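Local coordinates for protein organophosphorus hydrolase (Pseudomonas pseudoalcaligenes, PDB 4LE6) that probably hydrolyses organophosphate triesters at a pair of zinc ions, as a phosphotriesterase of the metallo-beta-lactamase superfamily, at residues Met77-Glu82 and Asn251-Phe256; Gly97-Leu102 and Gln131-Leu136. All blocks are in the same frame, centred on the assembly; numbering follows the deposited sequence.

Contact 1. Residues Met77-Glu82 and Asn251-Phe256; sequences MFVASE and NHAVQF
Met-77 lays its CB and CG against the methyl group of Ala-253, with CG 3.7 Å from Ala-253 CB and the CB of Met-77 almost as near. Turns at chi2 (-62°) and chi3 (-69°) then carry the terminal methyl on to the imidazole of His-252. There Met-77 CE meets the ring at its edge, near the plane, 4.1 Å from His-252 NE2. A chi1 of 74° sets His-252 CG between the backbone N and the carbonyl carbon; Ala-253 CB lies over one ring face, offset toward the rim. Val-79, two residues on in the loop after helix 67-76, adds its CG2, 4.1 Å from Ala-253 CB and obliquely placed to the imidazole. Both residues belong to the turn that ends that helix: Phe-78, with positive phi, is the C-prime residue of a Schellman motif, in which Val-79 N bonds to Leu-74 O. The facing segment begins a short, weakly bonded helix whose N-cap is Asn-251. Its OD1 accepts from Ala-253 N at 2.8 Å, in the carbonyl plane, and Gln-255 OE1 in turn takes the Asn-251 N-H at 3.0 Å. These internal bonds hold the helix start that presents Ala-253, while contact across the segments is purely van der Waals. The second subunit packs here too: its Arg-304 touches Met-77 and its Glu-316 touches Val-79 and His-252.

Contact 2. Residues Gly97-Leu102 and Gln131-Leu136; sequences GDNLVL and QVDTVL
The carboxylate of Asp-133 reaches across to Asn-99 and Leu-100 and grips the start of strand 100-103. Its OD2 accepts from Leu-100 N at 2.7 Å on the syn side, tilted out of the carboxylate plane, while OD1 takes the amide N-H of Asn-99 ND2 at 2.9 Å from above that plane. Thr-134 OG1 donates to the same OD1 from the opposite face, and chi1 of 67° turns the acid toward these donors. Beyond it the strands run parallel as neighbours of a beta-alpha-beta unit linked through helix 118-124. Leu-102 N bonds to Thr-134 O at 2.9 Å, nearly straight at 172°, and Leu-136 N to Leu-102 O at 2.8 Å. The tight part combines these backbone bonds with apolar packing on both faces: Val-101 CG1 lies 3.6 Å from Leu-136 CD1, and on the other face Leu-102 CB 3.9 Å from Val-132 CG1. Beside the firm Asp-133 grip, the looser part is partly exposed Gln-131, whose CB meets Leu-100 CD2, and Leu-100 O, where Asp-133 N bonds at 3.2 Å and Thr-134 N adds a weaker second bond. Pro-27 of the second subunit packs on Leu-100 and Gln-131. Three donors probably stabilise the acid as the anion, partly offset by Asp-133 OD2 lying 3.2 Å from Leu-100 O, another acceptor, and the side chain probably replaces a backbone acceptor where regular pairing begins.

The two contacts lie on opposite sides of the chain's centre, their own centres about 33 Å apart and their nearest atoms about 19 Å, and they share no secondary-structure element. Contact 2 is buried and joins neighbouring strands within one six-stranded sheet; it is held by backbone bonds and by a carboxylate at the strand start, and buries 478 Å². Contact 1 is partly buried, joins the end of helix 67-76 to a short helix far along the sequence, and buries 170 Å² by apolar and methyl-to-ring packing alone. Both meet the second subunit, but differently: its side chains pack on contact 1, whereas at contact 2 Gly-97 also makes backbone hydrogen bonds to it.

Contact 1. Residues Met77-Glu82 and Asn251-Phe256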
loop_
_atom_site.group_PDB
_atom_site.type_symbol
_atom_site.label_atom_id
_atom_site.label_comp_id
_atom_site.label_asym_id
_atom_site.label_seq_id
_atom_site.Cartn_x
_atom_site.Cartn_y
_atom_site.Cartn_z
ATOM N N MET A 77 14.338 -3.136 4.526
ATOM C CA MET A 77 13.037 -2.734 3.999
ATOM C C MET A 77 13.158 -2.295 2.544
ATOM O O MET A 77 12.249 -1.647 1.999
ATOM C CB MET A 77 12.444 -1.606 4.838
ATOM C CG MET A 77 12.152 -1.995 6.287
ATOM S SD MET A 77 10.923 -3.319 6.410
ATOM C CE MET A 77 9.396 -2.524 5.877
ATOM N N PHE A 78 14.273 -2.660 1.915
ATOM C CA PHE A 78 14.510 -2.322 0.515
ATOM C C PHE A 78 14.328 -0.826 0.254
ATOM O O PHE A 78 13.692 -0.427 -0.722
ATOM C CB PHE A 78 13.590 -3.164 -0.380
ATOM C CG PHE A 78 13.848 -4.641 -0.254
ATOM C CD1 PHE A 78 13.282 -5.368 0.775
ATOM C CD2 PHE A 78 14.695 -5.287 -1.130
ATOM C CE1 PHE A 78 13.542 -6.718 0.913
ATOM C CE2 PHE A 78 14.951 -6.638 -0.994
ATOM C CZ PHE A 78 14.375 -7.348 0.042
ATOM N N VAL A 79 14.887 -0.005 1.138
ATOM C CA VAL A 79 14.835 1.448 0.981
ATOM C C VAL A 79 16.189 1.922 0.452
ATOM O O VAL A 79 17.220 1.716 1.094
ATOM C CB VAL A 79 14.518 2.157 2.320
ATOM C CG1 VAL A 79 14.421 3.678 2.135
ATOM C CG2 VAL A 79 13.217 1.628 2.907
ATOM N N ALA A 80 16.185 2.547 -0.720
ATOM C CA ALA A 80 17.404 3.081 -1.315
ATOM C C ALA A 80 17.753 4.385 -0.615
ATOM O O ALA A 80 16.855 5.126 -0.210
ATOM C CB ALA A 80 17.188 3.324 -2.805
ATOM N N SER A 81 19.046 4.670 -0.471
ATOM C CA SER A 81 19.493 5.854 0.272
ATOM C C SER A 81 20.630 6.605 -0.432
ATOM O O SER A 81 21.073 7.653 0.047
ATOM C CB SER A 81 19.958 5.442 1.675
ATOM O OG SER A 81 20.928 4.408 1.596
ATOM N N GLU A 82 21.096 6.080 -1.562
ATOM C CA GLU A 82 22.265 6.649 -2.245
ATOM C C GLU A 82 22.028 8.095 -2.689
ATOM O O GLU A 82 22.952 8.897 -2.719
ATOM C CB GLU A 82 22.666 5.788 -3.448
ATOM C CG GLU A 82 23.260 4.440 -3.077
ATOM C CD GLU A 82 23.461 3.537 -4.281
ATOM O OE1 GLU A 82 23.089 3.942 -5.402
ATOM O OE2 GLU A 82 23.991 2.420 -4.106
ATOM N N ASN A 251 11.027 8.040 9.548
ATOM C CA ASN A 251 11.499 6.907 8.745
ATOM C C ASN A 251 11.018 5.589 9.326
ATOM O O ASN A 251 11.498 5.153 10.375
ATOM C CB ASN A 251 13.025 6.924 8.662
ATOM C CG ASN A 251 13.576 5.905 7.668
ATOM O OD1 ASN A 251 13.159 4.746 7.649
ATOM N ND2 ASN A 251 14.518 6.336 6.835
ATOM N N HIS A 252 10.063 4.965 8.642
ATOM C CA HIS A 252 9.397 3.769 9.144
ATOM C C HIS A 252 10.368 2.585 9.218
ATOM O O HIS A 252 10.158 1.655 9.998
ATOM C CB HIS A 252 8.241 3.393 8.228
ATOM C CG HIS A 252 8.693 2.801 6.933
ATOM N ND1 HIS A 252 9.165 3.571 5.894
ATOM C CD2 HIS A 252 8.799 1.515 6.528
ATOM C CE1 HIS A 252 9.520 2.787 4.892
ATOM N NE2 HIS A 252 9.309 1.533 5.251
ATOM N N ALA A 253 11.429 2.616 8.418
ATOM C CA ALA A 253 12.338 1.475 8.344
ATOM C C ALA A 253 13.319 1.474 9.491
ATOM O O ALA A 253 13.953 0.461 9.744
ATOM C CB ALA A 253 13.098 1.456 7.026
ATOM N N VAL A 254 13.434 2.599 10.192
ATOM C CA VAL A 254 14.445 2.746 11.241
ATOM C C VAL A 254 13.826 2.970 12.614
ATOM O O VAL A 254 14.254 2.352 13.584
ATOM C CB VAL A 254 15.388 3.927 10.936
ATOM C CG1 VAL A 254 16.376 4.172 12.071
ATOM C CG2 VAL A 254 16.126 3.703 9.643
ATOM N N GLN A 255 12.833 3.856 12.693
ATOM C CA GLN A 255 12.401 4.404 13.974
ATOM C C GLN A 255 11.285 3.620 14.669
ATOM O O GLN A 255 10.971 3.897 15.820
ATOM C CB GLN A 255 11.979 5.866 13.804
ATOM C CG GLN A 255 13.137 6.801 13.431
ATOM C CD GLN A 255 12.684 8.238 13.256
ATOM O OE1 GLN A 255 11.988 8.559 12.300
ATOM N NE2 GLN A 255 13.050 9.100 14.191
ATOM N N PHE A 256 10.662 2.671 13.977
ATOM C CA PHE A 256 9.836 1.690 14.667
ATOM C C PHE A 256 10.762 0.708 15.361
ATOM O O PHE A 256 10.667 0.506 16.581
ATOM C CB PHE A 256 8.898 0.976 13.702
ATOM C CG PHE A 256 7.690 1.796 13.316
ATOM C CD1 PHE A 256 6.604 1.891 14.165
ATOM C CD2 PHE A 256 7.635 2.453 12.096
ATOM C CE1 PHE A 256 5.476 2.636 13.804
ATOM C CE2 PHE A 256 6.517 3.197 11.734
ATOM C CZ PHE A 256 5.439 3.291 12.589
#

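Contact 2. Residues Gly97-Leu102 and Gln131-Leu136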
loop_
_atom_site.group_PDB
_atom_site.type_symbol
_atom_site.label_atom_id
_atom_site.label_comp_id
_atom_site.label_asym_id
_atom_site.label_seq_id
_atom_site.Cartn_x
_atom_site.Cartn_y
_atom_site.Cartn_z
ATOM N N GLY A 97 -19.294 13.338 9.647
ATOM C CA GLY A 97 -20.713 13.660 9.626
ATOM C C GLY A 97 -20.990 15.074 10.140
ATOM O O GLY A 97 -21.688 15.852 9.488
ATOM N N ASP A 98 -20.443 15.414 11.304
ATOM C CA ASP A 98 -20.610 16.751 11.859
ATOM C C ASP A 98 -19.702 17.770 11.187
ATOM O O ASP A 98 -20.068 18.925 11.038
ATOM C CB ASP A 98 -20.320 16.761 13.365
ATOM C CG ASP A 98 -21.336 15.973 14.156
ATOM O OD1 ASP A 98 -22.504 16.406 14.207
ATOM O OD2 ASP A 98 -20.969 14.920 14.718
ATOM N N ASN A 99 -18.499 17.341 10.834
ATOM C CA ASN A 99 -17.500 18.219 10.249
ATOM C C ASN A 99 -16.722 17.547 9.123
ATOM O O ASN A 99 -16.518 16.323 9.125
ATOM C CB ASN A 99 -16.490 18.647 11.312
ATOM C CG ASN A 99 -17.128 19.418 12.450
ATOM O OD1 ASN A 99 -17.522 18.839 13.469
ATOM N ND2 ASN A 99 -17.237 20.733 12.285
ATOM N N LEU A 100 -16.254 18.353 8.177
ATOM C CA LEU A 100 -15.230 17.896 7.248
ATOM C C LEU A 100 -13.925 18.527 7.706
ATOM O O LEU A 100 -13.766 19.751 7.683
ATOM C CB LEU A 100 -15.555 18.271 5.803
ATOM C CG LEU A 100 -14.584 17.701 4.762
ATOM C CD1 LEU A 100 -14.660 16.165 4.666
ATOM C CD2 LEU A 100 -14.855 18.318 3.415
ATOM N N VAL A 101 -13.002 17.679 8.146
ATOM C CA VAL A 101 -11.807 18.131 8.837
ATOM C C VAL A 101 -10.565 17.706 8.084
ATOM O O VAL A 101 -10.372 16.525 7.801
ATOM C CB VAL A 101 -11.732 17.532 10.273
ATOM C CG1 VAL A 101 -10.501 18.052 11.009
ATOM C CG2 VAL A 101 -12.987 17.863 11.055
ATOM N N LEU A 102 -9.695 18.663 7.797
ATOM C CA LEU A 102 -8.436 18.351 7.144
ATOM C C LEU A 102 -7.300 18.474 8.169
ATOM O O LEU A 102 -7.191 19.495 8.841
ATOM C CB LEU A 102 -8.229 19.307 5.964
ATOM C CG LEU A 102 -6.900 19.171 5.229
ATOM C CD1 LEU A 102 -6.773 17.779 4.611
ATOM C CD2 LEU A 102 -6.771 20.267 4.169
ATOM N N GLN A 131 -15.373 23.058 0.933
ATOM C CA GLN A 131 -16.170 22.255 1.873
ATOM C C GLN A 131 -15.475 22.020 3.216
ATOM O O GLN A 131 -16.106 21.594 4.190
ATOM C CB GLN A 131 -16.512 20.891 1.255
ATOM C CG GLN A 131 -17.413 20.962 0.013
ATOM C CD GLN A 131 -17.600 19.595 -0.648
ATOM O OE1 GLN A 131 -16.637 18.865 -0.863
ATOM N NE2 GLN A 131 -18.838 19.231 -0.919
ATOM N N VAL A 132 -14.175 22.254 3.275
ATOM C CA VAL A 132 -13.444 21.968 4.493
ATOM C C VAL A 132 -13.787 23.051 5.515
ATOM O O VAL A 132 -13.545 24.226 5.257
ATOM C CB VAL A 132 -11.938 21.920 4.217
ATOM C CG1 VAL A 132 -11.145 21.783 5.527
ATOM C CG2 VAL A 132 -11.628 20.769 3.277
ATOM N N ASP A 133 -14.384 22.663 6.646
ATOM C CA ASP A 133 -14.803 23.632 7.666
ATOM C C ASP A 133 -13.784 23.766 8.802
ATOM O O ASP A 133 -13.814 24.726 9.566
ATOM C CB ASP A 133 -16.189 23.280 8.240
ATOM C CG ASP A 133 -16.175 21.992 9.052
ATOM O OD1 ASP A 133 -15.686 22.003 10.199
ATOM O OD2 ASP A 133 -16.656 20.959 8.549
ATOM N N THR A 134 -12.864 22.816 8.899
ATOM C CA THR A 134 -11.819 22.858 9.910
ATOM C C THR A 134 -10.512 22.326 9.332
ATOM O O THR A 134 -10.513 21.310 8.634
ATOM C CB THR A 134 -12.150 21.970 11.117
ATOM O OG1 THR A 134 -13.447 22.290 11.623
ATOM C CG2 THR A 134 -11.125 22.173 12.225
ATOM N N VAL A 135 -9.412 23.021 9.620
ATOM C CA VAL A 135 -8.072 22.518 9.332
ATOM C C VAL A 135 -7.310 22.417 10.655
ATOM O O VAL A 135 -7.231 23.399 11.387
ATOM C CB VAL A 135 -7.301 23.435 8.365
ATOM C CG1 VAL A 135 -5.866 22.929 8.168
ATOM C CG2 VAL A 135 -8.010 23.515 7.010
ATOM N N LEU A 136 -6.788 21.231 10.976
ATOM C CA LEU A 136 -5.972 21.039 12.174
ATOM C C LEU A 136 -4.527 20.848 11.743
ATOM O O LEU A 136 -4.237 19.982 10.925
ATOM C CB LEU A 136 -6.416 19.797 12.960
ATOM C CG LEU A 136 -7.916 19.642 13.211
ATOM C CD1 LEU A 136 -8.216 18.270 13.797
ATOM C CD2 LEU A 136 -8.407 20.746 14.117
#